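Metallocarboxypeptidase (Trypanosoma cruzi, PDB 3DWC) probably acts as a metal-dependent carboxypeptidase of the M32 family, releasing C-terminal amino acids with broad specificity other than proline. Local coordinates at residues Leu168-Glu173 with Leu487-Tyr492; Pro183-Glu188 with Asp354-Pro359. All coordinates share one frame; numbering follows the deposited sequence.

Interaction 1: Leu168-Glu173 with Leu487-Tyr492; sequences LQRLDE and LNPEHY. With SO4 (sulfate ion), chain V.
The guanidinium of Arg170 meets its partners edge-on: Leu487 O and Glu173 OE1 both lie close to its plane, while Pro489 CD stands obliquely to it, 3.7 Å from Arg170 NH1. One side of this contact is the first turn of helix 168-196; the other is the loop feeding helix 490-501, closed by a capping bond in which Asn488 OD1 accepts from Glu490 N at 2.9 Å. The two are thus joined from helix start to helix approach within the mostly helical M32 carboxypeptidase fold.

Across the gap runs a single direct hydrogen bond, Arg170 NH1 to Leu487 O, 3.0 Å long and 157° at the hydrogen. To get there the arginine sets off with CG anti to the backbone N (chi1 -170°) and then bends at chi2, which carries its head over to the loop. Glu173, one turn on, holds the other end of the head through a salt bridge from Arg170 NH2 to Glu173 OE1 (3.0 Å), using the anti side of that carboxylate. With a bond at each of these two nitrogens the guanidinium has little freedom to rotate. Pro489 comes at it from the opposite direction, and the side chain of Leu487 packs on Met428 of helix 421-441.

Asn488 works with both ends of its amide. While the oxygen caps, Asn488 ND2 donates to Glu485 OE1 and also to O2 of a sulfate ion, probably from the crystallisation liquor, which Arg494 NH2 holds as well. Leu487 O, for its part, is gripped twice: besides the arginine it accepts from a water that lies 2.6 Å from it, and that same water takes the N-H of Arg170 NE at 3.0 Å.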
loop_
_atom_site.group_PDB
_atom_site.type_symbol
_atom_site.label_atom_id
_atom_site.label_comp_id
_atom_site.label_asym_id
_atom_site.label_seq_id
_atom_site.Cartn_x
_atom_site.Cartn_y
_atom_site.Cartn_z
ATOM N N LEU B 168 20.342 -13.447 -30.643
ATOM C CA LEU B 168 21.547 -12.613 -30.826
ATOM C C LEU B 168 21.858 -12.287 -32.292
ATOM O O LEU B 168 22.439 -11.250 -32.602
ATOM C CB LEU B 168 22.782 -13.269 -30.226
ATOM C CG LEU B 168 23.288 -12.640 -28.934
ATOM C CD1 LEU B 168 22.176 -12.497 -27.876
ATOM C CD2 LEU B 168 24.449 -13.484 -28.407
ATOM N N GLN B 169 21.512 -13.191 -33.186
ATOM C CA GLN B 169 21.706 -12.935 -34.598
ATOM C C GLN B 169 20.898 -11.715 -35.026
ATOM O O GLN B 169 21.434 -10.809 -35.695
ATOM C CB GLN B 169 21.290 -14.139 -35.413
ATOM C CG GLN B 169 21.261 -13.877 -36.915
ATOM C CD GLN B 169 21.025 -15.150 -37.691
ATOM O OE1 GLN B 169 21.866 -16.059 -37.693
ATOM N NE2 GLN B 169 19.857 -15.235 -38.352
ATOM N N ARG B 170 19.609 -11.700 -34.658
ATOM C CA ARG B 170 18.720 -10.584 -34.999
ATOM C C ARG B 170 19.133 -9.311 -34.283
ATOM O O ARG B 170 19.192 -8.249 -34.903
ATOM C CB ARG B 170 17.253 -10.932 -34.712
ATOM C CG ARG B 170 16.231 -9.928 -35.255
ATOM C CD ARG B 170 16.291 -9.773 -36.785
ATOM N NE ARG B 170 15.577 -8.565 -37.188
ATOM C CZ ARG B 170 15.957 -7.711 -38.134
ATOM N NH1 ARG B 170 15.209 -6.642 -38.358
ATOM N NH2 ARG B 170 17.062 -7.890 -38.846
ATOM N N LEU B 171 19.452 -9.411 -32.990
ATOM C CA LEU B 171 19.953 -8.255 -32.227
ATOM C C LEU B 171 21.217 -7.624 -32.848
ATOM O O LEU B 171 21.320 -6.403 -32.952
ATOM C CB LEU B 171 20.277 -8.635 -30.778
ATOM C CG LEU B 171 19.319 -8.343 -29.636
ATOM C CD1 LEU B 171 20.050 -8.522 -28.272
ATOM C CD2 LEU B 171 18.709 -6.953 -29.766
ATOM N N ASP B 172 22.196 -8.443 -33.201
ATOM C CA ASP B 172 23.380 -7.960 -33.920
ATOM C C ASP B 172 23.050 -7.303 -35.265
ATOM O O ASP B 172 23.716 -6.347 -35.649
ATOM C CB ASP B 172 24.385 -9.101 -34.188
ATOM C CG ASP B 172 25.209 -9.472 -32.955
ATOM O OD1 ASP B 172 25.910 -10.506 -33.010
ATOM O OD2 ASP B 172 25.144 -8.748 -31.928
ATOM N N GLU B 173 22.074 -7.835 -35.996
ATOM C CA GLU B 173 21.616 -7.203 -37.257
ATOM C C GLU B 173 20.927 -5.866 -37.019
ATOM O O GLU B 173 21.096 -4.929 -37.788
ATOM C CB GLU B 173 20.649 -8.101 -38.000
ATOM C CG GLU B 173 21.262 -9.380 -38.609
ATOM C CD GLU B 173 20.194 -10.429 -38.955
ATOM O OE1 GLU B 173 18.986 -10.129 -38.770
ATOM O OE2 GLU B 173 20.557 -11.556 -39.378
ATOM N N LEU B 487 9.820 -6.879 -36.479
ATOM C CA LEU B 487 10.498 -5.624 -36.095
ATOM C C LEU B 487 11.540 -5.233 -37.119
ATOM O O LEU B 487 12.388 -6.038 -37.463
ATOM C CB LEU B 487 11.077 -5.668 -34.661
ATOM C CG LEU B 487 11.699 -4.389 -34.057
ATOM C CD1 LEU B 487 10.763 -3.192 -34.098
ATOM C CD2 LEU B 487 12.091 -4.710 -32.666
ATOM N N ASN B 488 11.397 -4.008 -37.645
ATOM C CA ASN B 488 12.237 -3.467 -38.701
ATOM C C ASN B 488 12.762 -2.069 -38.288
ATOM O O ASN B 488 11.984 -1.126 -38.174
ATOM C CB ASN B 488 11.388 -3.347 -39.961
ATOM C CG ASN B 488 12.153 -2.814 -41.164
ATOM O OD1 ASN B 488 13.241 -2.291 -41.028
ATOM N ND2 ASN B 488 11.537 -2.918 -42.365
ATOM N N PRO B 489 14.070 -1.925 -38.081
ATOM C CA PRO B 489 14.580 -0.612 -37.654
ATOM C C PRO B 489 14.519 0.521 -38.680
ATOM O O PRO B 489 14.855 1.644 -38.334
ATOM C CB PRO B 489 16.042 -0.908 -37.267
ATOM C CG PRO B 489 16.395 -2.076 -37.966
ATOM C CD PRO B 489 15.155 -2.910 -38.139
ATOM N N GLU B 490 14.123 0.248 -39.921
ATOM C CA GLU B 490 14.066 1.306 -40.926
ATOM C C GLU B 490 13.046 2.383 -40.590
ATOM O O GLU B 490 13.253 3.528 -40.919
ATOM C CB GLU B 490 13.795 0.743 -42.328
ATOM C CG GLU B 490 14.850 -0.226 -42.827
ATOM C CD GLU B 490 16.275 0.313 -42.781
ATOM O OE1 GLU B 490 16.525 1.457 -43.247
ATOM O OE2 GLU B 490 17.143 -0.448 -42.280
ATOM N N HIS B 491 11.945 2.008 -39.937
ATOM C CA HIS B 491 10.977 2.988 -39.466
ATOM C C HIS B 491 11.553 4.001 -38.460
ATOM O O HIS B 491 11.259 5.194 -38.544
ATOM C CB HIS B 491 9.733 2.289 -38.897
ATOM C CG HIS B 491 9.119 1.301 -39.835
ATOM N ND1 HIS B 491 8.392 1.679 -40.944
ATOM C CD2 HIS B 491 9.168 -0.050 -39.863
ATOM C CE1 HIS B 491 7.989 0.601 -41.588
ATOM N NE2 HIS B 491 8.458 -0.461 -40.960
ATOM N N TYR B 492 12.416 3.528 -37.556
ATOM C CA TYR B 492 13.027 4.392 -36.526
ATOM C C TYR B 492 13.984 5.338 -37.224
ATOM O O TYR B 492 13.993 6.510 -36.951
ATOM C CB TYR B 492 13.767 3.488 -35.525
ATOM C CG TYR B 492 14.356 4.106 -34.275
ATOM C CD1 TYR B 492 13.717 5.141 -33.574
ATOM C CD2 TYR B 492 15.519 3.592 -33.744
ATOM C CE1 TYR B 492 14.247 5.637 -32.396
ATOM C CE2 TYR B 492 16.062 4.106 -32.563
ATOM C CZ TYR B 492 15.423 5.115 -31.903
ATOM O OH TYR B 492 15.992 5.590 -30.743
HETATM S S SO4 V . 12.040 -0.607 -45.403
HETATM O O1 SO4 V . 11.574 -0.523 -46.792
HETATM O O2 SO4 V . 12.693 -1.905 -45.173
HETATM O O3 SO4 V . 13.070 0.416 -45.209
HETATM O O4 SO4 V . 10.889 -0.371 -44.507
HETATM O O HOH W 1 12.618 -8.486 -36.593
#

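Interaction 2: Pro183-Glu188 with Asp354-Pro359; sequences PELLKE and DELCYP
Asp354 OD2 is gripped by the backbone of the very residues that touch helix 168-196: Cys357 N donates to it at 3.1 Å, meeting the syn side of the carboxylate but well out of its plane, and Leu356 N adds a weaker bond that is clearly bent (129° at the hydrogen). Accepting from the N-H three residues on makes this an Asx motif. It ties down the turn ahead of helix 358-374, and Ser345 N, bound to Asp354 OD1, steadies the other oxygen of the carboxylate.

What the turn presents to residues 183-188 is purely apolar. Leu356 points at the partner helix and splits its two methyls between neighbouring leucines. Its CD1 lies 4.0 Å from Leu185 CD2, and its CD2 lies 4.1 Å from Leu186 CD1; in both pairs the side chains cross obliquely. Leu186 starts off along the side of the turn, but with CG anti to its backbone N (chi1 170°) its end swings in, and its forked tip closes on Cys357. There the sulfur is met by both branches, Leu186 CD1 at 3.9 Å and Leu186 CD2 at 4.0 Å from Cys357 SG. All four of these side chains are buried, and the backbones come nearest at Leu186 and Leu356, whose CA atoms are 7.1 Å apart. The helix itself is kinked at Pro183, where the regular bonding to the preceding turn lapses.

Several elements close in around this packing. Leu182 and Val189 of helix 168-196 extend the surface against Leu356, Leu496 of helix 490-501 packs on Leu356 while Glu497 touches Leu185, and Leu394 of helix 382-394, together with Pro346 from a loop, rests against both Leu186 and Cys357.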
loop_
_atom_site.group_PDB
_atom_site.type_symbol
_atom_site.label_atom_id
_atom_site.label_comp_id
_atom_site.label_asym_id
_atom_site.label_seq_id
_atom_site.Cartn_x
_atom_site.Cartn_y
_atom_site.Cartn_z
ATOM N N PRO B 183 25.475 7.326 -35.986
ATOM C CA PRO B 183 26.589 8.262 -35.692
ATOM C C PRO B 183 26.777 9.417 -36.708
ATOM O O PRO B 183 26.975 10.577 -36.302
ATOM C CB PRO B 183 27.809 7.347 -35.655
ATOM C CG PRO B 183 27.231 6.016 -35.189
ATOM C CD PRO B 183 25.932 5.924 -35.946
ATOM N N GLU B 184 26.655 9.133 -38.005
ATOM C CA GLU B 184 26.697 10.223 -38.986
ATOM C C GLU B 184 25.421 11.090 -39.033
ATOM O O GLU B 184 25.475 12.278 -39.366
ATOM C CB GLU B 184 27.053 9.699 -40.367
ATOM C CG GLU B 184 28.526 9.351 -40.486
ATOM C CD GLU B 184 29.442 10.584 -40.332
ATOM O OE1 GLU B 184 29.010 11.707 -40.712
ATOM O OE2 GLU B 184 30.597 10.416 -39.859
ATOM N N LEU B 185 24.291 10.521 -38.672
ATOM C CA LEU B 185 23.047 11.293 -38.652
ATOM C C LEU B 185 23.142 12.329 -37.552
ATOM O O LEU B 185 22.713 13.465 -37.744
ATOM C CB LEU B 185 21.843 10.396 -38.420
ATOM C CG LEU B 185 20.462 11.088 -38.311
ATOM C CD1 LEU B 185 20.246 11.966 -39.514
ATOM C CD2 LEU B 185 19.350 10.085 -38.202
ATOM N N LEU B 186 23.687 11.919 -36.404
ATOM C CA LEU B 186 23.841 12.816 -35.279
ATOM C C LEU B 186 24.721 14.019 -35.691
ATOM O O LEU B 186 24.353 15.191 -35.481
ATOM C CB LEU B 186 24.400 12.080 -34.057
ATOM C CG LEU B 186 24.824 12.979 -32.881
ATOM C CD1 LEU B 186 23.680 13.960 -32.428
ATOM C CD2 LEU B 186 25.285 12.131 -31.700
ATOM N N LYS B 187 25.853 13.717 -36.312
ATOM C CA LYS B 187 26.793 14.737 -36.731
ATOM C C LYS B 187 26.173 15.669 -37.750
ATOM O O LYS B 187 26.408 16.860 -37.699
ATOM C CB LYS B 187 28.032 14.106 -37.319
ATOM C CG LYS B 187 28.910 13.290 -36.373
ATOM C CD LYS B 187 30.307 13.147 -37.001
ATOM C CE LYS B 187 31.207 11.986 -36.467
ATOM N NZ LYS B 187 30.728 11.182 -35.274
ATOM N N GLU B 188 25.376 15.130 -38.667
ATOM C CA GLU B 188 24.694 15.937 -39.668
ATOM C C GLU B 188 23.679 16.889 -39.028
ATOM O O GLU B 188 23.569 18.037 -39.420
ATOM C CB GLU B 188 23.958 15.038 -40.649
ATOM C CG GLU B 188 23.290 15.807 -41.778
ATOM C CD GLU B 188 22.664 14.929 -42.837
ATOM O OE1 GLU B 188 22.549 15.422 -43.977
ATOM O OE2 GLU B 188 22.297 13.764 -42.556
ATOM N N ASP B 354 18.664 13.038 -25.277
ATOM C CA ASP B 354 17.527 13.399 -26.104
ATOM C C ASP B 354 17.152 12.246 -27.058
ATOM O O ASP B 354 17.815 11.220 -27.081
ATOM C CB ASP B 354 17.823 14.712 -26.844
ATOM C CG ASP B 354 19.059 14.630 -27.765
ATOM O OD1 ASP B 354 19.946 15.472 -27.580
ATOM O OD2 ASP B 354 19.133 13.757 -28.686
ATOM N N GLU B 355 16.092 12.407 -27.846
ATOM C CA GLU B 355 15.540 11.293 -28.597
ATOM C C GLU B 355 16.576 10.721 -29.573
ATOM O O GLU B 355 16.601 9.518 -29.854
ATOM C CB GLU B 355 14.252 11.748 -29.333
ATOM C CG GLU B 355 13.571 10.659 -30.132
ATOM C CD GLU B 355 12.379 11.152 -30.858
ATOM O OE1 GLU B 355 12.235 12.377 -31.003
ATOM O OE2 GLU B 355 11.550 10.316 -31.251
ATOM N N LEU B 356 17.426 11.573 -30.115
ATOM C CA LEU B 356 18.365 11.155 -31.152
ATOM C C LEU B 356 19.614 10.474 -30.594
ATOM O O LEU B 356 20.090 9.482 -31.155
ATOM C CB LEU B 356 18.724 12.364 -32.044
ATOM C CG LEU B 356 19.512 12.157 -33.343
ATOM C CD1 LEU B 356 18.789 11.324 -34.407
ATOM C CD2 LEU B 356 19.877 13.505 -33.953
ATOM N N CYS B 357 20.126 10.982 -29.473
ATOM C CA CYS B 357 21.379 10.497 -28.885
ATOM C C CYS B 357 21.189 9.241 -28.106
ATOM O O CYS B 357 22.073 8.401 -28.018
ATOM C CB CYS B 357 21.966 11.546 -27.950
ATOM S SG CYS B 357 22.567 12.989 -28.832
ATOM N N TYR B 358 20.027 9.139 -27.495
ATOM C CA TYR B 358 19.678 8.024 -26.635
ATOM C C TYR B 358 20.062 6.609 -27.187
ATOM O O TYR B 358 20.763 5.853 -26.507
ATOM C CB TYR B 358 18.201 8.122 -26.263
ATOM C CG TYR B 358 17.860 7.320 -25.048
ATOM C CD1 TYR B 358 17.659 7.936 -23.819
ATOM C CD2 TYR B 358 17.809 5.942 -25.107
ATOM C CE1 TYR B 358 17.372 7.198 -22.701
ATOM C CE2 TYR B 358 17.510 5.209 -24.001
ATOM C CZ TYR B 358 17.297 5.837 -22.809
ATOM O OH TYR B 358 17.006 5.079 -21.722
ATOM N N PRO B 359 19.633 6.257 -28.402
ATOM C CA PRO B 359 19.997 4.943 -28.936
ATOM C C PRO B 359 21.518 4.678 -29.024
ATOM O O PRO B 359 21.937 3.524 -28.970
ATOM C CB PRO B 359 19.418 4.978 -30.341
ATOM C CG PRO B 359 19.217 6.388 -30.657
ATOM C CD PRO B 359 18.797 6.984 -29.355
#

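How the interactions relate
Helix 168-196 carries both contacts, interaction 1 on its first turn and interaction 2 farther along, with Arg170 CA and Leu186 CA 24.0 Å apart. Their centres are about 17 Å apart, and in sequence interaction 2 is nested inside the loop that interaction 1 closes. Helix 490-501 bridges them: Tyr492 OH lies 3.3 Å from Pro359 CG in plain packing, and later residues of that helix flank the second contact. The two differ in character, one partly buried and polar with water and sulfate nearby, the other buried and apolar. Both lie away from the cobalt site of His267, His271 and Glu298 and from the bound glycine.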